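PDB 2QTT: 5'-methylthioadenosine nucleosidase from Arabidopsis thaliana, which is a nucleosidase of the phosphorylase superfamily, an alpha/beta fold in which helices pack around a central mixed beta-sheet. Local coordinates for residues 24-29 with 108-113; 28-33 with 73-78. All blocks are in the same frame, centred on the assembly; numbering follows the deposited sequence.

Contact 1 of 2, residues 24-29 with 108-113; sequences RPISSV and PDIIIN
Asp-109 reaches across to Ser-27 and Ser-28 where two parallel strands of the central mixed sheet begin, and its carboxylate gathers the backbone there before regular pairing sets in. The CG atom stands beside its own backbone N (chi1 -66°), which carries OD2 to the turn that leads into strand 28-32. This one oxygen takes three bonds, each from a different quarter. Ser-28 N comes in nearly along the C-O axis at 2.8 Å from OD2, in a fairly straight bond. Ser-27 N, 2.7 Å from OD2, arrives from above the carboxylate plane, while Ser-27 OG uses the syn lone pair of OD2 at 3.0 Å. Such a grip probably favours a charged carboxylate. In return, Asp-109 N donates to Ser-28 O. The side chains of Ile-26 and Asp-109 run antiparallel past one another, with Ile-26 CG2 lying 3.6 Å from Asp-109 CB. Further along, the contact turns apolar: Val-29 CB faces Ile-110 CG2, on the side of the sheet where Ile-110 also packs on Val-218. The side chains of Val-29 and Ile-112 cross at a slant, and the CG2 methyl of Val-29 rests 3.7 Å from both CG1 and CD1 of Ile-112.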
ATOM      1  N   ARG A  24      12.645  -2.790  29.609  1.00 22.76           N
ATOM      2  CA  ARG A  24      12.200  -4.004  30.300  1.00 22.58           C
ATOM      3  C   ARG A  24      11.685  -5.023  29.276  1.00 21.62           C
ATOM      4  O   ARG A  24      11.675  -4.716  28.078  1.00 21.32           O
ATOM      5  CB  ARG A  24      11.136  -3.659  31.365  1.00 22.99           C
ATOM      6  CG  ARG A  24       9.816  -3.102  30.815  1.00 22.98           C
ATOM      7  CD  ARG A  24       8.846  -2.696  31.947  1.00 23.47           C
ATOM      8  NE  ARG A  24       9.280  -1.474  32.627  1.00 23.17           N
ATOM      9  CZ  ARG A  24       9.128  -0.239  32.152  1.00 23.04           C
ATOM     10  NH1 ARG A  24       8.558  -0.028  30.974  1.00 23.30           N
ATOM     11  NH2 ARG A  24       9.560   0.800  32.854  1.00 22.81           N
ATOM     12  N   PRO A  25      11.293  -6.238  29.723  1.00 21.38           N
ATOM     13  CA  PRO A  25      10.876  -7.210  28.706  1.00 20.93           C
ATOM     14  C   PRO A  25       9.750  -6.712  27.801  1.00 20.73           C
ATOM     15  O   PRO A  25       8.939  -5.889  28.212  1.00 19.55           O
ATOM     16  CB  PRO A  25      10.405  -8.417  29.535  1.00 20.92           C
ATOM     17  CG  PRO A  25      11.237  -8.320  30.805  1.00 21.91           C
ATOM     18  CD  PRO A  25      11.247  -6.828  31.080  1.00 21.41           C
ATOM     19  N   ILE A  26       9.754  -7.220  26.570  1.00 20.52           N
ATOM     20  CA  ILE A  26       8.668  -7.077  25.600  1.00 21.03           C
ATOM     21  C   ILE A  26       7.370  -7.552  26.238  1.00 20.84           C
ATOM     22  O   ILE A  26       7.361  -8.566  26.932  1.00 19.88           O
ATOM     23  CB  ILE A  26       8.973  -7.949  24.340  1.00 21.10           C
ATOM     24  CG1 ILE A  26      10.143  -7.343  23.563  1.00 21.53           C
ATOM     25  CG2 ILE A  26       7.742  -8.090  23.447  1.00 22.51           C
ATOM     26  CD1 ILE A  26      11.002  -8.377  22.791  1.00 25.44           C
ATOM     27  N   SER A  27       6.283  -6.811  26.027  1.00 20.94           N
ATOM     28  CA  SER A  27       4.981  -7.244  26.551  1.00 21.40           C
ATOM     29  C   SER A  27       4.035  -7.796  25.481  1.00 20.92           C
ATOM     30  O   SER A  27       3.230  -8.691  25.765  1.00 19.94           O
ATOM     31  CB  SER A  27       4.322  -6.146  27.398  1.00 21.65           C
ATOM     32  OG  SER A  27       4.218  -4.915  26.713  1.00 26.26           O
ATOM     33  N   SER A  28       4.116  -7.277  24.254  1.00 19.83           N
ATOM     34  CA  SER A  28       3.271  -7.810  23.186  1.00 19.88           C
ATOM     35  C   SER A  28       3.934  -7.873  21.808  1.00 19.74           C
ATOM     36  O   SER A  28       4.883  -7.123  21.502  1.00 19.51           O
ATOM     37  CB  SER A  28       1.912  -7.073  23.096  1.00 19.47           C
ATOM     38  OG  SER A  28       2.014  -5.846  22.412  1.00 18.79           O
ATOM     39  N   VAL A  29       3.403  -8.775  20.986  1.00 19.50           N
ATOM     40  CA  VAL A  29       3.809  -8.904  19.594  1.00 19.57           C
ATOM     41  C   VAL A  29       2.582  -8.929  18.682  1.00 19.43           C
ATOM     42  O   VAL A  29       1.540  -9.490  19.050  1.00 19.38           O
ATOM     43  CB  VAL A  29       4.703 -10.171  19.367  1.00 19.99           C
ATOM     44  CG1 VAL A  29       4.086 -11.416  19.992  1.00 20.85           C
ATOM     45  CG2 VAL A  29       5.005 -10.391  17.867  1.00 20.00           C
ATOM     46  N   PRO A 108       2.017  -2.739  19.657  1.00 16.99           N
ATOM     47  CA  PRO A 108       2.930  -3.879  19.816  1.00 16.51           C
ATOM     48  C   PRO A 108       4.347  -3.404  20.122  1.00 17.15           C
ATOM     49  O   PRO A 108       4.731  -2.311  19.692  1.00 15.87           O
ATOM     50  CB  PRO A 108       2.896  -4.556  18.435  1.00 16.73           C
ATOM     51  CG  PRO A 108       2.529  -3.450  17.474  1.00 15.93           C
ATOM     52  CD  PRO A 108       1.582  -2.564  18.259  1.00 16.45           C
ATOM     53  N   ASP A 109       5.108  -4.208  20.869  1.00 16.97           N
ATOM     54  CA  ASP A 109       6.544  -3.955  21.036  1.00 17.82           C
ATOM     55  C   ASP A 109       7.296  -4.334  19.781  1.00 16.93           C
ATOM     56  O   ASP A 109       8.380  -3.822  19.519  1.00 17.63           O
ATOM     57  CB  ASP A 109       7.139  -4.743  22.210  1.00 17.63           C
ATOM     58  CG  ASP A 109       6.597  -4.289  23.534  1.00 20.87           C
ATOM     59  OD1 ASP A 109       6.973  -3.180  23.974  1.00 25.33           O
ATOM     60  OD2 ASP A 109       5.787  -5.029  24.115  1.00 20.09           O
ATOM     61  N   ILE A 110       6.726  -5.257  19.025  1.00 16.93           N
ATOM     62  CA  ILE A 110       7.399  -5.800  17.860  1.00 16.68           C
ATOM     63  C   ILE A 110       6.367  -6.403  16.920  1.00 16.76           C
ATOM     64  O   ILE A 110       5.309  -6.877  17.356  1.00 16.97           O
ATOM     65  CB  ILE A 110       8.527  -6.830  18.284  1.00 17.01           C
ATOM     66  CG1 ILE A 110       9.281  -7.404  17.075  1.00 15.36           C
ATOM     67  CG2 ILE A 110       7.972  -7.945  19.197  1.00 16.41           C
ATOM     68  CD1 ILE A 110      10.679  -7.921  17.465  1.00 17.37           C
ATOM     69  N   ILE A 111       6.676  -6.369  15.633  1.00 15.80           N
ATOM     70  CA  ILE A 111       5.800  -6.876  14.607  1.00 16.30           C
ATOM     71  C   ILE A 111       6.553  -7.957  13.912  1.00 15.91           C
ATOM     72  O   ILE A 111       7.745  -7.809  13.643  1.00 16.39           O
ATOM     73  CB  ILE A 111       5.485  -5.811  13.543  1.00 16.29           C
ATOM     74  CG1 ILE A 111       4.741  -4.616  14.149  1.00 17.77           C
ATOM     75  CG2 ILE A 111       4.757  -6.442  12.320  1.00 17.53           C
ATOM     76  CD1 ILE A 111       3.255  -4.632  13.959  1.00 22.78           C
ATOM     77  N   ILE A 112       5.858  -9.050  13.626  1.00 15.33           N
ATOM     78  CA  ILE A 112       6.423 -10.145  12.855  1.00 15.36           C
ATOM     79  C   ILE A 112       5.559 -10.397  11.629  1.00 15.14           C
ATOM     80  O   ILE A 112       4.401 -10.823  11.742  1.00 14.08           O
ATOM     81  CB  ILE A 112       6.554 -11.444  13.685  1.00 15.14           C
ATOM     82  CG1 ILE A 112       7.251 -11.155  15.036  1.00 16.61           C
ATOM     83  CG2 ILE A 112       7.226 -12.549  12.831  1.00 16.19           C
ATOM     84  CD1 ILE A 112       7.539 -12.373  15.952  1.00 15.64           C
ATOM     85  N   ASN A 113       6.122 -10.104  10.456  1.00 14.83           N
ATOM     86  CA  ASN A 113       5.515 -10.515   9.191  1.00 14.25           C
ATOM     87  C   ASN A 113       5.914 -11.965   8.888  1.00 13.73           C
ATOM     88  O   ASN A 113       7.080 -12.258   8.609  1.00 12.29           O
ATOM     89  CB  ASN A 113       5.933  -9.554   8.057  1.00 14.26           C
ATOM     90  CG  ASN A 113       5.304  -9.918   6.700  1.00 15.65           C
ATOM     91  OD1 ASN A 113       5.974  -9.877   5.660  1.00 13.22           O
ATOM     92  ND2 ASN A 113       4.004 -10.287   6.714  1.00 13.82           N
TER

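Contact 2 of 2, residues 28-33 with 73-78; sequences SVVFVI and RINVVC
Asn-75 and Val-30 meet at a slant on neighbouring parallel strands, 28-32 and 72-78, of the mixed central sheet of this alpha/beta fold; their short segments diverge by only 19° and exchange regular backbone bonds from Val-29 to Ile-33. The path of Asn-75 starts at CB, which sits 3.6 Å from Val-30 CG1 and is also near Val-29 O. Because CG lies beside the backbone N (chi1 -67°), the amide leans back toward the start of the strands. There ND2 passes the CG1 methyl of Val-30 and donates to a water 2.8 Å away. The same water is hydrogen-bonded to Ser-28 OG, so it bridges the two strands. The other tip atom, OD1, is bound by His-66 ND1 of the adjoining strand 63-69, and the two partners together should fix the rotation of the amide. Toward helix 92-106, Val-32 and Val-77 point the same way, CG2 of the former 3.8 Å from CG1 of the latter. Phe-31 and Val-76 share the opposite face; Phe-31 packs on Leu-42 of helix 36-45, and Ile-33, at the strand end, on Ala-39. Val-76 is held by both branches: CG2 touches Phe-31 CB, and CG1 lies 3.9 Å from Ile-33 CD1.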
ATOM      1  N   SER A  28       4.116  -7.277  24.254  1.00 19.83           N
ATOM      2  CA  SER A  28       3.271  -7.810  23.186  1.00 19.88           C
ATOM      3  C   SER A  28       3.934  -7.873  21.808  1.00 19.74           C
ATOM      4  O   SER A  28       4.883  -7.123  21.502  1.00 19.51           O
ATOM      5  CB  SER A  28       1.912  -7.073  23.096  1.00 19.47           C
ATOM      6  OG  SER A  28       2.014  -5.846  22.412  1.00 18.79           O
ATOM      7  N   VAL A  29       3.403  -8.775  20.986  1.00 19.50           N
ATOM      8  CA  VAL A  29       3.809  -8.904  19.594  1.00 19.57           C
ATOM      9  C   VAL A  29       2.582  -8.929  18.682  1.00 19.43           C
ATOM     10  O   VAL A  29       1.540  -9.490  19.050  1.00 19.38           O
ATOM     11  CB  VAL A  29       4.703 -10.171  19.367  1.00 19.99           C
ATOM     12  CG1 VAL A  29       4.086 -11.416  19.992  1.00 20.85           C
ATOM     13  CG2 VAL A  29       5.005 -10.391  17.867  1.00 20.00           C
ATOM     14  N   VAL A  30       2.669  -8.290  17.509  1.00 18.51           N
ATOM     15  CA  VAL A  30       1.635  -8.559  16.507  1.00 18.04           C
ATOM     16  C   VAL A  30       2.247  -9.279  15.301  1.00 16.69           C
ATOM     17  O   VAL A  30       3.308  -8.890  14.780  1.00 16.00           O
ATOM     18  CB  VAL A  30       0.810  -7.334  16.036  1.00 18.67           C
ATOM     19  CG1 VAL A  30       0.057  -6.658  17.185  1.00 18.34           C
ATOM     20  CG2 VAL A  30       1.661  -6.365  15.326  1.00 21.42           C
ATOM     21  N   PHE A  31       1.584 -10.343  14.891  1.00 14.78           N
ATOM     22  CA  PHE A  31       1.918 -11.036  13.645  1.00 15.04           C
ATOM     23  C   PHE A  31       1.045 -10.474  12.537  1.00 14.28           C
ATOM     24  O   PHE A  31      -0.181 -10.379  12.698  1.00 14.28           O
ATOM     25  CB  PHE A  31       1.636 -12.534  13.752  1.00 15.53           C
ATOM     26  CG  PHE A  31       2.702 -13.303  14.450  1.00 16.22           C
ATOM     27  CD1 PHE A  31       2.743 -13.336  15.847  1.00 17.49           C
ATOM     28  CD2 PHE A  31       3.663 -13.996  13.718  1.00 16.25           C
ATOM     29  CE1 PHE A  31       3.730 -14.061  16.516  1.00 18.46           C
ATOM     30  CE2 PHE A  31       4.666 -14.730  14.369  1.00 16.70           C
ATOM     31  CZ  PHE A  31       4.701 -14.762  15.772  1.00 18.29           C
ATOM     32  N   VAL A  32       1.666 -10.104  11.423  1.00 14.01           N
ATOM     33  CA  VAL A  32       0.909  -9.710  10.223  1.00 14.08           C
ATOM     34  C   VAL A  32       1.030 -10.876   9.257  1.00 14.15           C
ATOM     35  O   VAL A  32       2.121 -11.189   8.780  1.00 14.65           O
ATOM     36  CB  VAL A  32       1.445  -8.406   9.551  1.00 14.30           C
ATOM     37  CG1 VAL A  32       0.665  -8.111   8.292  1.00 13.51           C
ATOM     38  CG2 VAL A  32       1.355  -7.204  10.514  1.00 13.92           C
ATOM     39  N   ILE A  33      -0.089 -11.553   9.004  1.00 14.12           N
ATOM     40  CA  ILE A  33      -0.110 -12.723   8.118  1.00 14.31           C
ATOM     41  C   ILE A  33      -1.129 -12.470   7.010  1.00 14.87           C
ATOM     42  O   ILE A  33      -2.319 -12.284   7.285  1.00 15.39           O
ATOM     43  CB  ILE A  33      -0.381 -14.045   8.916  1.00 14.43           C
ATOM     44  CG1 ILE A  33       0.738 -14.244   9.957  1.00 14.23           C
ATOM     45  CG2 ILE A  33      -0.422 -15.212   7.986  1.00 13.74           C
ATOM     46  CD1 ILE A  33       0.562 -15.368  10.959  1.00 13.60           C
ATOM     47  N   ARG A  73       1.662 -11.124  25.355  1.00 22.52           N
ATOM     48  CA  ARG A  73       0.382 -10.937  24.659  1.00 22.01           C
ATOM     49  C   ARG A  73       0.593 -11.144  23.156  1.00 21.37           C
ATOM     50  O   ARG A  73       1.549 -10.610  22.582  1.00 20.69           O
ATOM     51  CB  ARG A  73      -0.193  -9.549  24.964  1.00 22.04           C
ATOM     52  CG  ARG A  73      -0.496  -9.332  26.479  1.00 22.29           C
ATOM     53  CD  ARG A  73      -0.985  -7.919  26.788  1.00 22.65           C
ATOM     54  NE  ARG A  73      -2.342  -7.634  26.283  1.00 22.46           N
ATOM     55  CZ  ARG A  73      -3.474  -8.051  26.852  1.00 23.47           C
ATOM     56  NH1 ARG A  73      -3.446  -8.795  27.950  1.00 20.12           N
ATOM     57  NH2 ARG A  73      -4.647  -7.733  26.316  1.00 22.67           N
ATOM     58  N   ILE A  74      -0.284 -11.930  22.530  1.00 20.79           N
ATOM     59  CA  ILE A  74      -0.133 -12.296  21.101  1.00 20.71           C
ATOM     60  C   ILE A  74      -1.334 -11.853  20.274  1.00 20.17           C
ATOM     61  O   ILE A  74      -2.480 -12.291  20.508  1.00 20.78           O
ATOM     62  CB  ILE A  74       0.087 -13.823  20.899  1.00 20.53           C
ATOM     63  CG1 ILE A  74       1.232 -14.331  21.771  1.00 20.97           C
ATOM     64  CG2 ILE A  74       0.320 -14.176  19.397  1.00 20.98           C
ATOM     65  CD1 ILE A  74       1.320 -15.826  21.826  1.00 21.55           C
ATOM     66  N   ASN A  75      -1.075 -10.978  19.310  1.00 18.87           N
ATOM     67  CA  ASN A  75      -2.103 -10.550  18.380  1.00 18.34           C
ATOM     68  C   ASN A  75      -1.736 -11.024  16.973  1.00 18.18           C
ATOM     69  O   ASN A  75      -0.602 -10.847  16.541  1.00 18.31           O
ATOM     70  CB  ASN A  75      -2.272  -9.031  18.472  1.00 18.29           C
ATOM     71  CG  ASN A  75      -2.841  -8.600  19.804  1.00 18.07           C
ATOM     72  OD1 ASN A  75      -3.955  -8.964  20.143  1.00 19.32           O
ATOM     73  ND2 ASN A  75      -2.082  -7.811  20.565  1.00 19.62           N
ATOM     74  N   VAL A  76      -2.662 -11.689  16.290  1.00 16.99           N
ATOM     75  CA  VAL A  76      -2.433 -12.113  14.902  1.00 16.86           C
ATOM     76  C   VAL A  76      -3.471 -11.403  14.020  1.00 16.25           C
ATOM     77  O   VAL A  76      -4.675 -11.534  14.250  1.00 15.76           O
ATOM     78  CB  VAL A  76      -2.468 -13.658  14.721  1.00 16.96           C
ATOM     79  CG1 VAL A  76      -2.325 -14.030  13.254  1.00 17.66           C
ATOM     80  CG2 VAL A  76      -1.330 -14.337  15.548  1.00 17.49           C
ATOM     81  N   VAL A  77      -2.991 -10.625  13.050  1.00 15.84           N
ATOM     82  CA  VAL A  77      -3.861  -9.813  12.181  1.00 15.45           C
ATOM     83  C   VAL A  77      -3.751 -10.297  10.721  1.00 15.85           C
ATOM     84  O   VAL A  77      -2.642 -10.544  10.223  1.00 15.31           O
ATOM     85  CB  VAL A  77      -3.598  -8.262  12.361  1.00 15.72           C
ATOM     86  CG1 VAL A  77      -2.236  -7.797  11.757  1.00 15.27           C
ATOM     87  CG2 VAL A  77      -4.759  -7.420  11.797  1.00 16.36           C
ATOM     88  N   CYS A  78      -4.905 -10.461  10.068  1.00 15.14           N
ATOM     89  CA  CYS A  78      -5.001 -10.875   8.670  1.00 15.35           C
ATOM     90  C   CYS A  78      -5.924  -9.902   7.938  1.00 15.91           C
ATOM     91  O   CYS A  78      -6.918  -9.445   8.527  1.00 15.75           O
ATOM     92  CB  CYS A  78      -5.596 -12.289   8.540  1.00 15.06           C
ATOM     93  SG  CYS A  78      -4.747 -13.547   9.456  1.00 16.91           S
TER
HETATM   94  O   HOH W   1      -0.012  -5.883  20.530  1.00 18.05           O

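Both contacts are mainly buried and share strand 28-32, which runs between strands 72-78 and 110-119 of one sheet. Contact 1 sits at the entrance of the strand, its centre about 14 Å from that of the chain, with exposed Ser-27 at its margin; there a single carboxylate does much of the polar work. Contact 2 lies deeper, its centre about 11 Å from that of the chain, and relies on repeated backbone bonds, with apolar packing on one face and valines beside a water-bridged Asn-75 on the other; its one exposed residue is Arg-73. Farther along, Val-30 O and Val-32 N probably bond to Ile-112, continuing contact 1's pairing. The side chain of Ile-33 is about 11 Å from a bound adenine.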